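Local coordinates for protein sulfatase (Bacteroides fragilis CAG:558, PDB 6USS) that probably acts as an arylsulfatase of the alkaline phosphatase clan, hydrolysing sulfate esters at a calcium-containing active site, at residues D42-Q47 / F319-G324; T315-M320 / I361-G366. The protein carries 1 engineered substitution. All coordinates share one frame; numbering follows the deposited sequence.

How the contacts relate
From the N terminus, the chain runs through strand 35-41 and delivers residues 42-47 just beyond it. Contact 1 closes the longer loop: 271 residues separate this segment from residues 319-324, which run off the end of strand 315-321. Contact 2 closes a much shorter excursion of 40 residues, after which strand 357-363 returns antiparallel to strand 315-321. The two closures are consecutive, neither nested nor crossing, because the second begins on the stretch where the first ends, with F319 and M320 common to both. With centres about 17 Å apart, they tie the calcium site to the sheet, one strand serving both.

Contact 1: residues D42-Q47 / F319-G324; sequences DDMGWQ and FMSDNG. With CA (calcium ion), chain C.
The ring of F319 meets M44 at its edge: SD of M44 lies 3.7 Å from CZ of F319 and close to the ring plane. This is a Met-aromatic contact made at the ring edge. M44 presents its sulfur through a fully extended chain, with CG anti to the backbone N (chi1 176°), and its side chain crosses that of F319 at about a right angle. M69 of helix 67-74 packs against both residues.

The other flat groups are the carboxylates round the calcium ion. Those of D42 and D322 have planes 59° apart, and D42 OD1 comes within 2.8 Å of D322 OD2, an approach of two acidic oxygens that the shared calcium and R92, which hydrogen-bonds both, probably make tolerable. D42 OD1 and D43 OD1 each bind the ion at 2.3 Å. D322 binds it through OD2 at 2.2 Å, with OD1 at a long 2.8 Å. Two neighbouring parallel strands, 35-41 and 315-321, carry their acidic ligands just past their C-terminal ends, an active-site position characteristic of the alkaline phosphatase-like fold; N323 and the engineered C88 complete the calcium site.

The more distant oxygen, D322 OD1, also accepts a hydrogen bond from the backbone N of D43 at 2.8 Å. That bond is nearly straight at 171° and reaches the syn side, somewhat out of the carboxylate plane, helping to fix the rotation of the group. Second-shell charges hold the outer oxygens: K165 forms a salt bridge with D42 OD2, and K348 one with D43 OD2. From the last residue of strand 315-321, S321 OG donates to the carbonyl O of M44 at 2.8 Å, in the carbonyl plane and on a lone pair.

Contact 2: residues T315-M320 / I361-G366; sequences TIVIFM and IVRWPG
Four backbone hydrogen bonds join V317 and F319 to R363 and I361. V317 N donates to R363 O, and R363 N returns the bond to V317 O at 2.9 Å; F319 N gives to I361 O at 2.8 Å, and I361 N to F319 O. Between these two hydrogen-bonded pairs sits the non-hydrogen-bonded pair I318-V362, where CA-H...O contacts fill in, V362 CA lying 3.3 Å from V317 O. Strand residues 315-320 and 361-363 run almost exactly antiparallel, their axes 174° apart in direction and 4.7 Å at closest approach. Within the mixed central sheet of the sulfatase domain, this makes strand 315-321 a junction of two kinds of pairing: antiparallel to strand 357-363 here, parallel to strand 35-41 along its other edge.

Side-chain packing divides between the two faces. I318 CG2 touches V362 CG2 at 3.9 Å, the side chains lying alongside each other on the face where helix 383-390 packs against I318. On the other face, F319 CB meets I361 CB, while V317 CG2 approaches the guanidinium of R363, hydrogen-bonded through NH1 to Q75.

Past the end of strand 357-363, a CH-pi contact continues the packing. I316 CD1 stands 3.5 Å from the centroid of the five-membered ring of W364, 9° off its normal; the extended end of the isoleucine (chi2 176°) lays CG1 and CD1 along one face of the indole.

Contact 1: residues D42-Q47 / F319-G324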
loop_
_atom_site.group_PDB
_atom_site.type_symbol
_atom_site.label_atom_id
_atom_site.label_comp_id
_atom_site.label_asym_id
_atom_site.label_seq_id
_atom_site.Cartn_x
_atom_site.Cartn_y
_atom_site.Cartn_z
ATOM N N ASP A 42 6.915 19.017 -12.362
ATOM C CA ASP A 42 7.934 19.496 -11.434
ATOM C C ASP A 42 8.675 20.710 -11.998
ATOM O O ASP A 42 9.131 20.688 -13.144
ATOM C CB ASP A 42 8.936 18.386 -11.128
ATOM C CG ASP A 42 9.759 18.692 -9.920
ATOM O OD1 ASP A 42 9.236 19.425 -9.054
ATOM O OD2 ASP A 42 10.913 18.214 -9.828
ATOM N N ASP A 43 8.814 21.759 -11.181
ATOM C CA ASP A 43 9.626 22.928 -11.532
ATOM C C ASP A 43 9.190 23.575 -12.846
ATOM O O ASP A 43 10.011 24.160 -13.557
ATOM C CB ASP A 43 11.121 22.576 -11.617
ATOM C CG ASP A 43 11.710 22.146 -10.281
ATOM O OD1 ASP A 43 11.011 22.327 -9.259
ATOM O OD2 ASP A 43 12.861 21.632 -10.261
ATOM N N MET A 44 7.908 23.481 -13.190
ATOM C CA MET A 44 7.391 24.092 -14.408
ATOM C C MET A 44 6.925 25.524 -14.121
ATOM O O MET A 44 6.150 25.755 -13.188
ATOM C CB MET A 44 6.252 23.241 -14.976
ATOM C CG MET A 44 5.560 23.823 -16.206
ATOM S SD MET A 44 4.121 22.887 -16.771
ATOM C CE MET A 44 3.579 23.885 -18.165
ATOM N N GLY A 45 7.399 26.496 -14.934
ATOM C CA GLY A 45 7.050 27.886 -14.716
ATOM C C GLY A 45 5.696 28.298 -15.316
ATOM O O GLY A 45 5.124 27.634 -16.180
ATOM N N TRP A 46 5.200 29.446 -14.841
ATOM C CA TRP A 46 3.967 30.033 -15.359
ATOM C C TRP A 46 3.962 30.210 -16.873
ATOM O O TRP A 46 2.882 30.350 -17.466
ATOM C CB TRP A 46 3.751 31.398 -14.727
ATOM C CG TRP A 46 2.331 31.894 -14.708
ATOM C CD1 TRP A 46 1.231 31.235 -14.226
ATOM C CD2 TRP A 46 1.869 33.188 -15.134
ATOM N NE1 TRP A 46 0.115 32.038 -14.334
ATOM C CE2 TRP A 46 0.475 33.233 -14.900
ATOM C CE3 TRP A 46 2.493 34.299 -15.708
ATOM C CZ2 TRP A 46 -0.304 34.355 -15.210
ATOM C CZ3 TRP A 46 1.718 35.416 -16.019
ATOM C CH2 TRP A 46 0.334 35.436 -15.757
ATOM N N GLN A 47 5.130 30.246 -17.513
ATOM C CA GLN A 47 5.204 30.506 -18.944
ATOM C C GLN A 47 5.914 29.392 -19.700
ATOM O O GLN A 47 6.305 29.601 -20.856
ATOM C CB GLN A 47 5.904 31.845 -19.194
ATOM C CG GLN A 47 5.102 33.071 -18.748
ATOM C CD GLN A 47 4.088 33.500 -19.788
ATOM O OE1 GLN A 47 4.232 33.175 -20.962
ATOM N NE2 GLN A 47 3.067 34.253 -19.368
ATOM N N PHE A 319 -4.492 19.914 -13.841
ATOM C CA PHE A 319 -3.122 20.191 -14.239
ATOM C C PHE A 319 -2.528 21.199 -13.270
ATOM O O PHE A 319 -3.164 22.220 -12.965
ATOM C CB PHE A 319 -3.068 20.740 -15.664
ATOM C CG PHE A 319 -1.685 20.868 -16.208
ATOM C CD1 PHE A 319 -0.901 21.973 -15.899
ATOM C CD2 PHE A 319 -1.173 19.901 -17.050
ATOM C CE1 PHE A 319 0.375 22.099 -16.415
ATOM C CE2 PHE A 319 0.112 20.018 -17.566
ATOM C CZ PHE A 319 0.885 21.119 -17.247
ATOM N N MET A 320 -1.305 20.925 -12.809
ATOM C CA MET A 320 -0.678 21.797 -11.831
ATOM C C MET A 320 0.835 21.645 -11.927
ATOM O O MET A 320 1.349 20.667 -12.475
ATOM C CB MET A 320 -1.191 21.473 -10.425
ATOM C CG MET A 320 -0.647 22.362 -9.325
ATOM S SD MET A 320 -0.938 24.097 -9.671
ATOM C CE MET A 320 -0.661 24.805 -8.043
ATOM N N SER A 321 1.544 22.642 -11.409
ATOM C CA SER A 321 2.982 22.563 -11.228
ATOM C C SER A 321 3.313 22.925 -9.787
ATOM O O SER A 321 2.582 23.669 -9.131
ATOM C CB SER A 321 3.732 23.486 -12.197
ATOM O OG SER A 321 5.123 23.447 -11.924
ATOM N N ASP A 322 4.444 22.414 -9.300
ATOM C CA ASP A 322 4.741 22.519 -7.878
ATOM C C ASP A 322 5.561 23.747 -7.492
ATOM O O ASP A 322 5.614 24.061 -6.302
ATOM C CB ASP A 322 5.461 21.255 -7.391
ATOM C CG ASP A 322 6.918 21.227 -7.795
ATOM O OD1 ASP A 322 7.265 21.793 -8.859
ATOM O OD2 ASP A 322 7.721 20.662 -7.026
ATOM N N ASN A 323 6.222 24.419 -8.434
ATOM C CA ASN A 323 6.905 25.690 -8.157
ATOM C C ASN A 323 7.394 26.279 -9.477
ATOM O O ASN A 323 7.216 25.687 -10.548
ATOM C CB ASN A 323 8.061 25.545 -7.158
ATOM C CG ASN A 323 9.080 24.511 -7.582
ATOM O OD1 ASN A 323 9.774 24.686 -8.593
ATOM N ND2 ASN A 323 9.193 23.432 -6.805
ATOM N N GLY A 324 8.007 27.469 -9.392
ATOM C CA GLY A 324 8.444 28.168 -10.589
ATOM C C GLY A 324 9.617 27.498 -11.288
ATOM O O GLY A 324 10.342 26.672 -10.730
HETATM CA CA CA C . 9.784 21.200 -7.702
#

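Contact 2: residues T315-M320 / I361-G366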
loop_
_atom_site.group_PDB
_atom_site.type_symbol
_atom_site.label_atom_id
_atom_site.label_comp_id
_atom_site.label_asym_id
_atom_site.label_seq_id
_atom_site.Cartn_x
_atom_site.Cartn_y
_atom_site.Cartn_z
ATOM N N THR A 315 -14.387 11.871 -15.514
ATOM C CA THR A 315 -13.052 12.019 -14.949
ATOM C C THR A 315 -12.688 13.488 -14.849
ATOM O O THR A 315 -12.815 14.231 -15.825
ATOM C CB THR A 315 -11.996 11.295 -15.787
ATOM O OG1 THR A 315 -12.235 9.879 -15.760
ATOM C CG2 THR A 315 -10.611 11.590 -15.241
ATOM N N ILE A 316 -12.231 13.894 -13.677
ATOM C CA ILE A 316 -11.707 15.233 -13.454
ATOM C C ILE A 316 -10.202 15.216 -13.694
ATOM O O ILE A 316 -9.481 14.365 -13.157
ATOM C CB ILE A 316 -12.030 15.712 -12.031
ATOM C CG1 ILE A 316 -13.530 15.828 -11.816
ATOM C CG2 ILE A 316 -11.387 17.045 -11.754
ATOM C CD1 ILE A 316 -13.891 16.206 -10.382
ATOM N N VAL A 317 -9.723 16.158 -14.496
ATOM C CA VAL A 317 -8.306 16.312 -14.778
ATOM C C VAL A 317 -7.865 17.643 -14.189
ATOM O O VAL A 317 -8.418 18.699 -14.525
ATOM C CB VAL A 317 -8.021 16.247 -16.286
ATOM C CG1 VAL A 317 -6.534 16.451 -16.558
ATOM C CG2 VAL A 317 -8.520 14.936 -16.873
ATOM N N ILE A 318 -6.885 17.595 -13.291
ATOM C CA ILE A 318 -6.305 18.797 -12.711
ATOM C C ILE A 318 -4.847 18.858 -13.123
ATOM O O ILE A 318 -4.060 17.965 -12.787
ATOM C CB ILE A 318 -6.434 18.841 -11.183
ATOM C CG1 ILE A 318 -7.874 18.592 -10.730
ATOM C CG2 ILE A 318 -5.987 20.198 -10.695
ATOM C CD1 ILE A 318 -8.015 18.347 -9.232
ATOM N N PHE A 319 -4.492 19.914 -13.841
ATOM C CA PHE A 319 -3.122 20.191 -14.239
ATOM C C PHE A 319 -2.528 21.199 -13.270
ATOM O O PHE A 319 -3.164 22.220 -12.965
ATOM C CB PHE A 319 -3.068 20.740 -15.664
ATOM C CG PHE A 319 -1.685 20.868 -16.208
ATOM C CD1 PHE A 319 -0.901 21.973 -15.899
ATOM C CD2 PHE A 319 -1.173 19.901 -17.050
ATOM C CE1 PHE A 319 0.375 22.099 -16.415
ATOM C CE2 PHE A 319 0.112 20.018 -17.566
ATOM C CZ PHE A 319 0.885 21.119 -17.247
ATOM N N MET A 320 -1.305 20.925 -12.809
ATOM C CA MET A 320 -0.678 21.797 -11.831
ATOM C C MET A 320 0.835 21.645 -11.927
ATOM O O MET A 320 1.349 20.667 -12.475
ATOM C CB MET A 320 -1.191 21.473 -10.425
ATOM C CG MET A 320 -0.647 22.362 -9.325
ATOM S SD MET A 320 -0.938 24.097 -9.671
ATOM C CE MET A 320 -0.661 24.805 -8.043
ATOM N N ILE A 361 -4.990 24.066 -14.576
ATOM C CA ILE A 361 -6.125 23.826 -15.461
ATOM C C ILE A 361 -7.013 22.771 -14.822
ATOM O O ILE A 361 -6.519 21.808 -14.223
ATOM C CB ILE A 361 -5.677 23.360 -16.863
ATOM C CG1 ILE A 361 -4.579 24.266 -17.432
ATOM C CG2 ILE A 361 -6.856 23.316 -17.796
ATOM C CD1 ILE A 361 -4.092 23.826 -18.807
ATOM N N VAL A 362 -8.324 22.936 -14.946
ATOM C CA VAL A 362 -9.242 21.915 -14.467
ATOM C C VAL A 362 -10.272 21.634 -15.547
ATOM O O VAL A 362 -10.956 22.552 -16.022
ATOM C CB VAL A 362 -9.926 22.315 -13.152
ATOM C CG1 VAL A 362 -11.068 21.359 -12.849
ATOM C CG2 VAL A 362 -8.913 22.349 -12.011
ATOM N N ARG A 363 -10.359 20.372 -15.951
ATOM C CA ARG A 363 -11.461 19.875 -16.753
ATOM C C ARG A 363 -12.344 19.074 -15.820
ATOM O O ARG A 363 -11.846 18.336 -14.968
ATOM C CB ARG A 363 -10.981 19.005 -17.920
ATOM C CG ARG A 363 -12.099 18.578 -18.888
ATOM C CD ARG A 363 -11.554 17.874 -20.137
ATOM N NE ARG A 363 -11.122 16.499 -19.883
ATOM C CZ ARG A 363 -10.409 15.759 -20.737
ATOM N NH1 ARG A 363 -10.044 16.253 -21.915
ATOM N NH2 ARG A 363 -10.065 14.513 -20.415
ATOM N N TRP A 364 -13.643 19.260 -15.952
ATOM C CA TRP A 364 -14.653 18.606 -15.131
ATOM C C TRP A 364 -15.937 18.639 -15.952
ATOM O O TRP A 364 -16.772 19.541 -15.773
ATOM C CB TRP A 364 -14.794 19.332 -13.791
ATOM C CG TRP A 364 -15.666 18.648 -12.775
ATOM C CD1 TRP A 364 -16.386 17.503 -12.943
ATOM C CD2 TRP A 364 -15.904 19.077 -11.428
ATOM N NE1 TRP A 364 -17.056 17.185 -11.780
ATOM C CE2 TRP A 364 -16.777 18.139 -10.837
ATOM C CE3 TRP A 364 -15.455 20.157 -10.661
ATOM C CZ2 TRP A 364 -17.219 18.256 -9.521
ATOM C CZ3 TRP A 364 -15.886 20.265 -9.348
ATOM C CH2 TRP A 364 -16.761 19.316 -8.792
ATOM N N PRO A 365 -16.101 17.709 -16.893
ATOM C CA PRO A 365 -17.206 17.814 -17.863
ATOM C C PRO A 365 -18.570 17.793 -17.183
ATOM O O PRO A 365 -18.832 16.978 -16.294
ATOM C CB PRO A 365 -16.999 16.590 -18.766
ATOM C CG PRO A 365 -15.557 16.178 -18.550
ATOM C CD PRO A 365 -15.245 16.532 -17.134
ATOM N N GLY A 366 -19.436 18.715 -17.600
ATOM C CA GLY A 366 -20.746 18.875 -17.011
ATOM C C GLY A 366 -20.822 19.837 -15.838
ATOM O O GLY A 366 -21.930 20.264 -15.469
#